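Local atomic coordinates of nonribosomal peptide synthase (Streptomyces sp. MJ635-86F5, PDB entry 5JJP), a protein that probably activates an aliphatic beta-amino acid by ATP-dependent adenylation, as a member of the AMP-binding enzyme family of ligases. Residues A67-Y72 / A100-F105; G80-D85 / R171-V176. One frame throughout, in Å; residues are numbered along the deposited sequence.

Interaction 1: residues A67-Y72 / A100-F105; sequences AQADAY and AFLACF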
loop_
_atom_site.group_PDB
_atom_site.type_symbol
_atom_site.label_atom_id
_atom_site.label_comp_id
_atom_site.label_asym_id
_atom_site.label_seq_id
_atom_site.Cartn_x
_atom_site.Cartn_y
_atom_site.Cartn_z
ATOM N N ALA A 67 6.447 19.924 -4.501
ATOM C CA ALA A 67 6.971 20.699 -5.636
ATOM C C ALA A 67 7.343 19.723 -6.756
ATOM O O ALA A 67 7.079 19.971 -7.940
ATOM C CB ALA A 67 8.180 21.558 -5.231
ATOM N N GLN A 68 7.990 18.631 -6.376
ATOM C CA GLN A 68 8.427 17.674 -7.381
ATOM C C GLN A 68 7.183 16.966 -8.035
ATOM O O GLN A 68 7.131 16.823 -9.264
ATOM C CB GLN A 68 9.407 16.682 -6.774
ATOM C CG GLN A 68 10.033 15.732 -7.767
ATOM C CD GLN A 68 11.115 16.374 -8.613
ATOM O OE1 GLN A 68 10.937 17.450 -9.174
ATOM N NE2 GLN A 68 12.260 15.698 -8.725
ATOM N N ALA A 69 6.182 16.607 -7.226
ATOM C CA ALA A 69 4.940 16.077 -7.735
ATOM C C ALA A 69 4.302 17.019 -8.748
ATOM O O ALA A 69 3.836 16.594 -9.820
ATOM C CB ALA A 69 3.967 15.794 -6.613
ATOM N N ASP A 70 4.239 18.292 -8.387
ATOM C CA ASP A 70 3.630 19.287 -9.240
ATOM C C ASP A 70 4.443 19.481 -10.560
ATOM O O ASP A 70 3.833 19.686 -11.634
ATOM C CB ASP A 70 3.490 20.629 -8.503
ATOM C CG ASP A 70 2.414 20.598 -7.409
ATOM O OD1 ASP A 70 1.605 19.680 -7.388
ATOM O OD2 ASP A 70 2.456 21.468 -6.499
ATOM N N ALA A 71 5.771 19.456 -10.467
ATOM C CA ALA A 71 6.571 19.685 -11.643
ATOM C C ALA A 71 6.398 18.520 -12.580
ATOM O O ALA A 71 6.276 18.683 -13.784
ATOM C CB ALA A 71 8.006 19.874 -11.275
ATOM N N TYR A 72 6.391 17.327 -12.024
ATOM C CA TYR A 72 6.210 16.136 -12.801
ATOM C C TYR A 72 4.861 16.166 -13.497
ATOM O O TYR A 72 4.735 15.752 -14.639
ATOM C CB TYR A 72 6.317 14.899 -11.908
ATOM C CG TYR A 72 7.720 14.424 -11.547
ATOM C CD1 TYR A 72 8.875 15.156 -11.909
ATOM C CD2 TYR A 72 7.889 13.291 -10.825
ATOM C CE1 TYR A 72 10.154 14.720 -11.575
ATOM C CE2 TYR A 72 9.146 12.875 -10.458
ATOM C CZ TYR A 72 10.290 13.593 -10.825
ATOM O OH TYR A 72 11.521 13.083 -10.504
ATOM N N ALA A 100 6.362 10.929 -8.584
ATOM C CA ALA A 100 5.711 10.394 -9.823
ATOM C C ALA A 100 4.335 9.806 -9.598
ATOM O O ALA A 100 3.377 10.121 -10.376
ATOM C CB ALA A 100 6.560 9.346 -10.455
ATOM N N PHE A 101 4.174 9.024 -8.520
ATOM C CA PHE A 101 2.854 8.425 -8.305
ATOM C C PHE A 101 1.855 9.443 -7.807
ATOM O O PHE A 101 0.696 9.421 -8.225
ATOM C CB PHE A 101 2.888 7.078 -7.567
ATOM C CG PHE A 101 3.053 7.139 -6.075
ATOM C CD1 PHE A 101 4.075 6.413 -5.474
ATOM C CD2 PHE A 101 2.097 7.733 -5.270
ATOM C CE1 PHE A 101 4.234 6.413 -4.117
ATOM C CE2 PHE A 101 2.210 7.689 -3.906
ATOM C CZ PHE A 101 3.284 7.027 -3.329
ATOM N N LEU A 102 2.332 10.421 -7.037
ATOM C CA LEU A 102 1.512 11.535 -6.679
ATOM C C LEU A 102 1.090 12.356 -7.925
ATOM O O LEU A 102 -0.047 12.883 -7.995
ATOM C CB LEU A 102 2.223 12.431 -5.640
ATOM C CG LEU A 102 2.400 11.862 -4.252
ATOM C CD1 LEU A 102 3.218 12.821 -3.379
ATOM C CD2 LEU A 102 1.063 11.594 -3.596
ATOM N N ALA A 103 2.010 12.548 -8.852
ATOM C CA ALA A 103 1.659 13.285 -10.044
ATOM C C ALA A 103 0.561 12.504 -10.803
ATOM O O ALA A 103 -0.449 13.077 -11.186
ATOM C CB ALA A 103 2.874 13.489 -10.929
ATOM N N CYS A 104 0.729 11.191 -10.946
ATOM C CA CYS A 104 -0.304 10.379 -11.604
ATOM C C CYS A 104 -1.668 10.502 -10.906
ATOM O O CYS A 104 -2.690 10.630 -11.586
ATOM C CB CYS A 104 0.098 8.907 -11.669
ATOM S SG CYS A 104 1.540 8.578 -12.739
ATOM N N PHE A 105 -1.674 10.418 -9.569
ATOM C CA PHE A 105 -2.925 10.611 -8.828
ATOM C C PHE A 105 -3.593 11.921 -9.216
ATOM O O PHE A 105 -4.824 11.930 -9.432
ATOM C CB PHE A 105 -2.721 10.686 -7.322
ATOM C CG PHE A 105 -2.357 9.379 -6.646
ATOM C CD1 PHE A 105 -2.786 8.153 -7.128
ATOM C CD2 PHE A 105 -1.644 9.412 -5.447
ATOM C CE1 PHE A 105 -2.524 6.997 -6.441
ATOM C CE2 PHE A 105 -1.360 8.255 -4.771
ATOM C CZ PHE A 105 -1.797 7.044 -5.249
#

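Interaction 2: residues G80-D85 / R171-V176; sequences GLDVGD and RRRRQV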
loop_
_atom_site.group_PDB
_atom_site.type_symbol
_atom_site.label_atom_id
_atom_site.label_comp_id
_atom_site.label_asym_id
_atom_site.label_seq_id
_atom_site.Cartn_x
_atom_site.Cartn_y
_atom_site.Cartn_z
ATOM N N GLY A 80 -0.812 14.827 -23.133
ATOM C CA GLY A 80 -2.155 14.756 -23.696
ATOM C C GLY A 80 -2.928 13.521 -23.308
ATOM O O GLY A 80 -3.955 13.251 -23.933
ATOM N N LEU A 81 -2.477 12.779 -22.291
ATOM C CA LEU A 81 -3.227 11.587 -21.865
ATOM C C LEU A 81 -4.557 11.985 -21.207
ATOM O O LEU A 81 -4.649 13.049 -20.629
ATOM C CB LEU A 81 -2.422 10.711 -20.929
ATOM C CG LEU A 81 -1.051 10.248 -21.432
ATOM C CD1 LEU A 81 -0.378 9.472 -20.302
ATOM C CD2 LEU A 81 -1.202 9.343 -22.631
ATOM N N ASP A 82 -5.530 11.085 -21.251
ATOM C CA ASP A 82 -6.852 11.319 -20.679
ATOM C C ASP A 82 -6.980 10.691 -19.284
ATOM O O ASP A 82 -6.293 9.704 -19.010
ATOM C CB ASP A 82 -7.909 10.652 -21.583
ATOM C CG ASP A 82 -9.271 11.351 -21.551
ATOM O OD1 ASP A 82 -9.435 12.381 -20.874
ATOM O OD2 ASP A 82 -10.167 10.885 -22.279
ATOM N N VAL A 83 -7.845 11.256 -18.419
ATOM C CA VAL A 83 -8.138 10.654 -17.146
ATOM C C VAL A 83 -8.592 9.226 -17.454
ATOM O O VAL A 83 -9.444 9.024 -18.320
ATOM C CB VAL A 83 -9.258 11.430 -16.409
ATOM C CG1 VAL A 83 -9.786 10.652 -15.199
ATOM C CG2 VAL A 83 -8.792 12.844 -16.012
ATOM N N GLY A 84 -8.057 8.247 -16.710
ATOM C CA GLY A 84 -8.300 6.829 -16.942
ATOM C C GLY A 84 -7.176 6.049 -17.606
ATOM O O GLY A 84 -7.048 4.829 -17.445
ATOM N N ASP A 85 -6.379 6.734 -18.407
ATOM C CA ASP A 85 -5.307 6.055 -19.142
ATOM C C ASP A 85 -4.306 5.517 -18.160
ATOM O O ASP A 85 -3.893 6.232 -17.257
ATOM C CB ASP A 85 -4.621 7.033 -20.136
ATOM C CG ASP A 85 -5.502 7.395 -21.304
ATOM O OD1 ASP A 85 -6.547 6.737 -21.479
ATOM O OD2 ASP A 85 -5.145 8.317 -22.071
ATOM N N ARG A 171 -9.184 13.877 -25.834
ATOM C CA ARG A 171 -9.593 13.820 -24.448
ATOM C C ARG A 171 -11.092 13.968 -24.258
ATOM O O ARG A 171 -11.720 14.806 -24.886
ATOM C CB ARG A 171 -8.903 14.915 -23.649
ATOM C CG ARG A 171 -7.449 14.599 -23.316
ATOM C CD ARG A 171 -6.865 15.780 -22.567
ATOM N NE ARG A 171 -5.593 15.423 -21.958
ATOM C CZ ARG A 171 -4.717 16.281 -21.459
ATOM N NH1 ARG A 171 -4.953 17.586 -21.510
ATOM N NH2 ARG A 171 -3.605 15.825 -20.885
ATOM N N ARG A 172 -11.669 13.122 -23.412
ATOM C CA ARG A 172 -13.107 13.124 -23.192
ATOM C C ARG A 172 -13.483 13.432 -21.756
ATOM O O ARG A 172 -14.651 13.573 -21.435
ATOM C CB ARG A 172 -13.678 11.773 -23.626
ATOM C CG ARG A 172 -13.265 11.403 -25.055
ATOM C CD ARG A 172 -13.922 10.113 -25.512
ATOM N NE ARG A 172 -13.792 9.795 -26.933
ATOM C CZ ARG A 172 -14.228 8.656 -27.481
ATOM N NH1 ARG A 172 -14.831 7.727 -26.724
ATOM N NH2 ARG A 172 -14.052 8.441 -28.793
ATOM N N ARG A 173 -12.483 13.497 -20.878
ATOM C CA ARG A 173 -12.724 13.719 -19.463
ATOM C C ARG A 173 -12.177 15.080 -19.118
ATOM O O ARG A 173 -11.059 15.427 -19.542
ATOM C CB ARG A 173 -12.030 12.638 -18.625
ATOM C CG ARG A 173 -12.720 11.276 -18.664
ATOM C CD ARG A 173 -14.037 11.265 -17.910
ATOM N NE ARG A 173 -13.879 11.851 -16.583
ATOM C CZ ARG A 173 -13.504 11.195 -15.487
ATOM N NH1 ARG A 173 -13.309 9.898 -15.498
ATOM N NH2 ARG A 173 -13.396 11.859 -14.334
ATOM N N ARG A 174 -12.979 15.818 -18.349
ATOM C CA ARG A 174 -12.671 17.144 -17.841
ATOM C C ARG A 174 -11.746 17.101 -16.624
ATOM O O ARG A 174 -10.734 17.782 -16.591
ATOM C CB ARG A 174 -13.990 17.837 -17.438
ATOM C CG ARG A 174 -13.873 19.282 -16.942
ATOM C CD ARG A 174 -15.207 20.022 -17.058
ATOM N NE ARG A 174 -15.690 20.047 -18.443
ATOM C CZ ARG A 174 -15.345 20.958 -19.357
ATOM N NH1 ARG A 174 -14.529 21.969 -19.045
ATOM N NH2 ARG A 174 -15.826 20.869 -20.600
ATOM N N GLN A 175 -12.071 16.239 -15.663
ATOM C CA GLN A 175 -11.599 16.394 -14.302
ATOM C C GLN A 175 -11.596 15.045 -13.591
ATOM O O GLN A 175 -12.597 14.339 -13.612
ATOM C CB GLN A 175 -12.596 17.348 -13.631
ATOM C CG GLN A 175 -12.414 17.602 -12.147
ATOM C CD GLN A 175 -11.118 18.324 -11.815
ATOM O OE1 GLN A 175 -10.889 19.445 -12.264
ATOM N NE2 GLN A 175 -10.289 17.701 -10.986
ATOM N N VAL A 176 -10.497 14.672 -12.939
ATOM C CA VAL A 176 -10.489 13.465 -12.105
ATOM C C VAL A 176 -11.453 13.607 -10.895
ATOM O O VAL A 176 -11.541 14.667 -10.290
ATOM C CB VAL A 176 -9.092 13.104 -11.630
ATOM C CG1 VAL A 176 -8.498 14.152 -10.703
ATOM C CG2 VAL A 176 -9.108 11.740 -10.918
#

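Interaction 1: residues A67-Y72 / A100-F105
With CG beside its backbone N and anti to its carbonyl carbon (chi1 -80°), Y72 lays its ring along helix 62-77 and turns one ring edge to A100 at the start of the 100-105 segment. The edge atom Y72 CD2 comes within 3.6 Å of A100 N, near the plane of the ring, and A100 CA also lies in that plane; A100 CB is more distant, 4.2 Å from Y72 CD2. One face of the same ring is covered by Q68 CG, one turn earlier on the tyrosine's own helix and 3.7 Å above the plane, toward the rim. The other contacts depend on small residues, and they illustrate how alanines let two helices approach closely. A103 sets its methyl against a backbone oxygen and a side chain at once, with A103 CB 3.4 Å from A69 O and 3.8 Å from Y72 CB. Beside it A69 CB meets L102 CB at 3.9 Å, so the leucine touches through its first side-chain carbon and not through its branched end. No hydrogen bond joins the two segments; the contact is made by van der Waals packing between buried residues. The CA atoms of A69 and A103 are 4.9 Å apart, and the segment axes approach to 7.9 Å at a crossing angle of -57°. Y72 OH is hydrogen-bonded to G156 O of strand 151-156, and Q68 NE2 bonds D96 OD1, a polar tie between helices 62-77 and 95-107. A100 continues onto L89 of strand 87-90, which helix 95-107 connects to its parallel neighbour 111-114 in a beta-alpha-beta crossover, while A69 and L102 both touch R32 of helix 31-37. Helices 62-77 and 95-107 thus pack together between helix 31-37 and this mixed sheet.

Interaction 2: residues G80-D85 / R171-V176
The R171 guanidinium carries G80 CA over one face, 3.3 Å from R171 NH2, and has L81 O and D82 N at its edge. Its NE and NH2 grip that one carbonyl oxygen side-on, R171 NE at 2.9 Å from L81 O, both approaching from the same face of the carbonyl plane. D77, on helix 62-77, gives NH2 a salt bridge as well. The R173 guanidinium takes V83 CG1 over a face, 3.5 Å above its plane and toward the rim, because the arginine chain bends at chi2 and chi3. Its NH2 returns to Q175 O at 2.7 Å, and D180 pairs with NH1. Two loops meet here at the surface; the first links helix 62-77 to strand 87-90 through a type II turn from D82 to D85, whose D85 OD2 accepts from D82 N. The D82 carboxylate clasps two consecutive amides of the other loop: R172 N reaches OD2 at 2.9 Å, nearly straight (166°), while R173 N uses the syn lone pair of OD1 at 3.2 Å. An alanine in place of D82 is likely to leave both amides without these acceptors and the 171-173 backbone less firmly held. V83 CG1 extends the apolar side of the contact to V176 CB, 4.4 Å away.

How the interactions relate
The two contacts are neighbours on the same side of the chain's centre, their own centres 16 Å apart and their nearest atoms about 4 Å apart without touching. Along the chain the segments alternate: 67-72 and 80-85 come first, then their partners 100-105 and 171-176. Helix 62-77 carries one side of interaction 1 and leads into the loop of interaction 2, which continues into strand 87-90 and then helix 95-107. Interaction 1 is thus a buried helix pair beside the mixed sheet, whereas interaction 2 joins surface loops. Together they fasten consecutive parts of one region of the adenylating enzyme, from helix 62-77 to helix 95-107, to each other and to the 171-176 loop.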